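Local coordinates for protein alpha-ketoglutarate-dependent 2,4-dichlorophenoxyacetate dioxygenase (Bradyrhizobium diazoefficiens, PDB 5BKE) that probably catalyses 2-oxoglutarate-dependent oxidation at a mononuclear metal centre, as expected of a herbicide-degrading aryloxyalkanoate dioxygenase, at residues C[52-66]-C[275-287]. Residues are numbered along the deposited sequence; the frame is centred on the assembly and turned at random.
Sequences DEQQMAFALNFGQRE and RDMRRATVAGTEP. With OGA (N-oxalylglycine), chain O.
Ala59 and Met56 of helix 52-59 press on Ala280 of strand 276-281, packing a helix on the outer face of the cupin (jelly-roll) core of the TfdA/TauD fold. Ala280 CB meets Ala59 CB and, at 3.9 Å, Met56 CE, carried there by a chain bent at chi2 and chi3. Beyond lies Val282, its CG2 3.4 Å from Ala59 O and its CG1 against Phe62 O and Gly63 CA; a CB on Gly63 would collide with CG1. Upstream, Gln55 runs extended with CG anti to the backbone N (chi1 -175°), and its NE2 gives a nearly straight bond (169°) to Arg278 O, 3.0 Å away, coming from above the carbonyl plane. Gln55 OE1 is taken by Arg133, so both ends of this buried amide are engaged. Arg278 holds Asp276 side-on through NE and NH2, while its NH1 forms a salt bridge to Asp52 OD1 at 3.0 Å, with carboxylate and guanidinium planes 81° apart. Asp52 OD1 also pairs with Arg133, and Asp276 OD1 with Arg80. A leucine in place of Arg278 would probably leave the Asp52 and Asp276 carboxylates without the cation that links them. Across the strand, Arg275 grips one carboxylate of N-oxalylglycine with NH1 and NH2, and Arg279 NH1 reaches O1 at the other end, near the manganese. Arg279 is steadied by Thr281 OG1, which takes both NE and NH2 and also meets Asn86. The downstream end is more polar and opens to solvent at Gln64 and Arg65, with two waters at its margin. Arg65 and Val282 form a single beta bridge, with Glu66 N bonded to Thr281 O and Ala283 N to Gln64 O (2.7 Å). Glu66 OE1 goes to Ser118, while a water joins OE2 to Gly284 N. Another water accepts from Gln64 N and donates to Ala283 O at 2.7 Å.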
# COMPACT_ATOMS: atom_id res chain seq x y z
N ASP C 52 -48.85 -10.57 -26.10
CA ASP C 52 -48.15 -9.45 -26.74
C ASP C 52 -48.43 -8.13 -26.04
O ASP C 52 -47.50 -7.36 -25.78
CB ASP C 52 -48.56 -9.35 -28.22
CG ASP C 52 -47.92 -10.43 -29.08
OD1 ASP C 52 -47.32 -11.39 -28.54
OD2 ASP C 52 -48.02 -10.31 -30.32
N GLU C 53 -49.69 -7.89 -25.71
CA GLU C 53 -50.09 -6.69 -24.98
C GLU C 53 -49.50 -6.59 -23.57
O GLU C 53 -49.04 -5.51 -23.16
CB GLU C 53 -51.61 -6.55 -24.96
CG GLU C 53 -52.20 -6.21 -26.33
CD GLU C 53 -53.72 -6.02 -26.34
OE1 GLU C 53 -54.43 -6.59 -25.47
OE2 GLU C 53 -54.21 -5.28 -27.23
N GLN C 54 -49.49 -7.71 -22.84
CA GLN C 54 -48.93 -7.73 -21.48
C GLN C 54 -47.42 -7.44 -21.52
O GLN C 54 -46.91 -6.71 -20.67
CB GLN C 54 -49.24 -9.05 -20.77
CG GLN C 54 -50.67 -9.19 -20.26
CD GLN C 54 -51.09 -10.64 -20.00
OE1 GLN C 54 -50.39 -11.58 -20.37
NE2 GLN C 54 -52.24 -10.81 -19.37
N GLN C 55 -46.75 -8.00 -22.52
CA GLN C 55 -45.31 -7.80 -22.75
C GLN C 55 -44.97 -6.34 -23.02
O GLN C 55 -44.00 -5.81 -22.45
CB GLN C 55 -44.83 -8.69 -23.90
CG GLN C 55 -43.33 -8.67 -24.17
CD GLN C 55 -42.92 -9.60 -25.29
OE1 GLN C 55 -43.62 -10.56 -25.60
NE2 GLN C 55 -41.77 -9.33 -25.90
N MET C 56 -45.76 -5.69 -23.88
CA MET C 56 -45.52 -4.30 -24.25
C MET C 56 -45.82 -3.37 -23.07
O MET C 56 -45.07 -2.42 -22.82
CB MET C 56 -46.30 -3.92 -25.51
CG MET C 56 -46.19 -2.46 -25.94
SD MET C 56 -44.50 -1.93 -26.31
CE MET C 56 -44.21 -2.71 -27.90
N ALA C 57 -46.90 -3.65 -22.34
CA ALA C 57 -47.24 -2.90 -21.13
C ALA C 57 -46.09 -2.92 -20.10
O ALA C 57 -45.81 -1.90 -19.45
CB ALA C 57 -48.54 -3.41 -20.50
N PHE C 58 -45.42 -4.08 -19.97
CA PHE C 58 -44.25 -4.21 -19.12
C PHE C 58 -43.14 -3.29 -19.62
O PHE C 58 -42.60 -2.50 -18.85
CB PHE C 58 -43.78 -5.69 -19.04
CG PHE C 58 -42.46 -5.89 -18.29
CD1 PHE C 58 -42.27 -5.38 -16.99
CD2 PHE C 58 -41.42 -6.61 -18.87
CE1 PHE C 58 -41.06 -5.57 -16.32
CE2 PHE C 58 -40.21 -6.81 -18.20
CZ PHE C 58 -40.03 -6.29 -16.92
N ALA C 59 -42.84 -3.37 -20.92
CA ALA C 59 -41.81 -2.54 -21.55
C ALA C 59 -42.06 -1.04 -21.40
O ALA C 59 -41.12 -0.27 -21.24
CB ALA C 59 -41.66 -2.90 -23.02
N LEU C 60 -43.33 -0.63 -21.42
CA LEU C 60 -43.69 0.81 -21.37
C LEU C 60 -43.45 1.52 -20.03
O LEU C 60 -43.44 2.76 -19.99
CB LEU C 60 -45.12 1.05 -21.90
CG LEU C 60 -45.29 0.92 -23.42
CD1 LEU C 60 -46.77 0.88 -23.81
CD2 LEU C 60 -44.54 2.01 -24.20
N ASN C 61 -43.23 0.75 -18.95
CA ASN C 61 -42.70 1.27 -17.67
C ASN C 61 -41.39 2.06 -17.84
O ASN C 61 -41.10 2.97 -17.06
CB ASN C 61 -42.40 0.12 -16.69
CG ASN C 61 -43.66 -0.48 -16.10
OD1 ASN C 61 -44.26 0.08 -15.17
ND2 ASN C 61 -44.08 -1.62 -16.63
N PHE C 62 -40.64 1.69 -18.88
CA PHE C 62 -39.26 2.09 -19.09
C PHE C 62 -39.06 3.10 -20.22
O PHE C 62 -37.92 3.44 -20.57
CB PHE C 62 -38.40 0.83 -19.31
CG PHE C 62 -38.66 -0.25 -18.29
CD1 PHE C 62 -38.44 -0.03 -16.93
CD2 PHE C 62 -39.16 -1.50 -18.69
CE1 PHE C 62 -38.69 -1.02 -15.99
CE2 PHE C 62 -39.42 -2.50 -17.75
CZ PHE C 62 -39.19 -2.25 -16.40
N GLY C 63 -40.16 3.59 -20.78
CA GLY C 63 -40.12 4.64 -21.80
C GLY C 63 -41.28 4.56 -22.75
O GLY C 63 -42.42 4.36 -22.32
N GLN C 64 -40.97 4.71 -24.03
CA GLN C 64 -41.96 4.67 -25.11
C GLN C 64 -41.55 3.62 -26.15
O GLN C 64 -40.38 3.24 -26.21
CB GLN C 64 -42.09 6.05 -25.76
CG GLN C 64 -42.62 7.13 -24.81
CD GLN C 64 -42.93 8.44 -25.49
OE1 GLN C 64 -42.16 9.39 -25.39
NE2 GLN C 64 -44.08 8.51 -26.19
N ARG C 65 -42.51 3.16 -26.94
CA ARG C 65 -42.25 2.28 -28.09
C ARG C 65 -41.28 2.93 -29.07
O ARG C 65 -41.42 4.12 -29.39
CB ARG C 65 -43.54 2.02 -28.89
CG ARG C 65 -44.51 0.99 -28.35
CD ARG C 65 -45.84 1.05 -29.13
NE ARG C 65 -47.02 0.62 -28.36
CZ ARG C 65 -47.68 1.37 -27.48
NH1 ARG C 65 -47.28 2.62 -27.21
NH2 ARG C 65 -48.73 0.88 -26.84
N GLU C 66 -40.31 2.15 -29.54
CA GLU C 66 -39.53 2.54 -30.70
C GLU C 66 -40.37 2.35 -31.97
O GLU C 66 -40.96 1.29 -32.19
CB GLU C 66 -38.23 1.73 -30.81
CG GLU C 66 -37.24 2.37 -31.77
CD GLU C 66 -35.94 1.59 -31.93
OE1 GLU C 66 -35.97 0.47 -32.49
OE2 GLU C 66 -34.89 2.13 -31.53
N ARG C 275 -39.81 -21.34 -34.62
CA ARG C 275 -39.14 -20.58 -33.57
C ARG C 275 -39.90 -19.28 -33.43
O ARG C 275 -39.68 -18.36 -34.20
CB ARG C 275 -37.67 -20.32 -33.95
CG ARG C 275 -36.87 -19.71 -32.81
CD ARG C 275 -35.39 -19.66 -33.13
NE ARG C 275 -34.61 -19.29 -31.94
CZ ARG C 275 -34.21 -18.04 -31.65
NH1 ARG C 275 -34.52 -17.02 -32.45
NH2 ARG C 275 -33.51 -17.83 -30.54
N ASP C 276 -40.83 -19.23 -32.48
CA ASP C 276 -41.67 -18.06 -32.28
C ASP C 276 -41.13 -17.19 -31.14
O ASP C 276 -41.38 -17.45 -29.95
CB ASP C 276 -43.14 -18.45 -32.07
CG ASP C 276 -44.10 -17.27 -32.15
OD1 ASP C 276 -43.65 -16.10 -32.22
OD2 ASP C 276 -45.32 -17.51 -32.13
N MET C 277 -40.37 -16.17 -31.54
CA MET C 277 -39.72 -15.23 -30.63
C MET C 277 -40.23 -13.82 -30.96
O MET C 277 -40.21 -13.41 -32.13
CB MET C 277 -38.19 -15.29 -30.76
CG MET C 277 -37.56 -16.68 -30.66
SD MET C 277 -37.78 -17.50 -29.06
CE MET C 277 -36.63 -16.57 -28.04
N ARG C 278 -40.68 -13.11 -29.93
CA ARG C 278 -41.33 -11.80 -30.08
C ARG C 278 -40.69 -10.76 -29.15
O ARG C 278 -40.47 -11.03 -27.97
CB ARG C 278 -42.83 -11.91 -29.80
CG ARG C 278 -43.51 -13.07 -30.52
CD ARG C 278 -45.01 -13.07 -30.32
NE ARG C 278 -45.61 -14.24 -30.94
CZ ARG C 278 -46.90 -14.56 -30.91
NH1 ARG C 278 -47.79 -13.80 -30.27
NH2 ARG C 278 -47.31 -15.67 -31.51
N ARG C 279 -40.40 -9.59 -29.71
CA ARG C 279 -39.64 -8.53 -29.04
C ARG C 279 -40.46 -7.25 -28.83
O ARG C 279 -41.15 -6.81 -29.74
CB ARG C 279 -38.36 -8.21 -29.85
CG ARG C 279 -37.33 -7.34 -29.12
CD ARG C 279 -36.12 -7.04 -29.99
NE ARG C 279 -36.28 -5.80 -30.75
CZ ARG C 279 -35.53 -5.42 -31.79
NH1 ARG C 279 -34.54 -6.17 -32.25
NH2 ARG C 279 -35.80 -4.26 -32.38
N ALA C 280 -40.39 -6.67 -27.64
CA ALA C 280 -40.81 -5.28 -27.43
C ALA C 280 -39.55 -4.42 -27.37
O ALA C 280 -38.53 -4.82 -26.77
CB ALA C 280 -41.63 -5.13 -26.17
N THR C 281 -39.62 -3.24 -27.99
CA THR C 281 -38.47 -2.32 -28.03
C THR C 281 -38.83 -0.95 -27.46
O THR C 281 -39.82 -0.33 -27.88
CB THR C 281 -37.88 -2.20 -29.44
OG1 THR C 281 -37.79 -3.50 -30.03
CG2 THR C 281 -36.47 -1.62 -29.38
N VAL C 282 -38.04 -0.51 -26.49
CA VAL C 282 -38.20 0.80 -25.87
C VAL C 282 -37.26 1.76 -26.58
O VAL C 282 -36.04 1.50 -26.64
CB VAL C 282 -37.88 0.77 -24.37
CG1 VAL C 282 -38.09 2.15 -23.74
CG2 VAL C 282 -38.73 -0.27 -23.66
N ALA C 283 -37.82 2.85 -27.11
CA ALA C 283 -37.05 3.87 -27.83
C ALA C 283 -35.95 4.45 -26.95
O ALA C 283 -36.13 4.58 -25.75
CB ALA C 283 -37.98 4.99 -28.30
N GLY C 284 -34.84 4.81 -27.57
CA GLY C 284 -33.78 5.59 -26.90
C GLY C 284 -34.19 7.04 -26.64
O GLY C 284 -35.09 7.56 -27.29
N THR C 285 -33.51 7.67 -25.69
CA THR C 285 -33.78 9.07 -25.30
C THR C 285 -32.88 10.06 -26.05
O THR C 285 -33.36 11.08 -26.59
CB THR C 285 -33.57 9.30 -23.79
OG1 THR C 285 -33.99 8.14 -23.05
CG2 THR C 285 -34.34 10.54 -23.31
N GLU C 286 -31.58 9.76 -26.09
CA GLU C 286 -30.60 10.70 -26.60
C GLU C 286 -29.65 9.99 -27.57
O GLU C 286 -29.36 8.81 -27.39
CB GLU C 286 -29.84 11.34 -25.43
CG GLU C 286 -29.89 12.86 -25.43
CD GLU C 286 -29.85 13.47 -24.04
OE1 GLU C 286 -28.82 14.10 -23.69
OE2 GLU C 286 -30.84 13.32 -23.29
N PRO C 287 -29.18 10.71 -28.62
CA PRO C 287 -28.22 10.11 -29.56
C PRO C 287 -26.82 9.93 -28.92
O PRO C 287 -26.62 10.33 -27.76
CB PRO C 287 -28.17 11.12 -30.71
CG PRO C 287 -28.45 12.43 -30.05
CD PRO C 287 -29.48 12.11 -28.99
C1 OGA O . -33.54 -9.50 -31.23
C2 OGA O . -32.59 -10.55 -31.51
C4 OGA O . -32.13 -12.96 -31.39
C5 OGA O . -32.98 -14.18 -31.13
O1 OGA O . -33.12 -8.32 -31.23
O2 OGA O . -34.73 -9.82 -30.98
O2' OGA O . -31.55 -10.25 -32.10
O3 OGA O . -34.01 -14.31 -31.83
N1 OGA O . -32.88 -11.76 -31.06
O4 OGA O . -32.64 -14.98 -30.23
O HOH W 1 -38.22 5.77 -24.45
O HOH W 2 -34.68 4.40 -30.60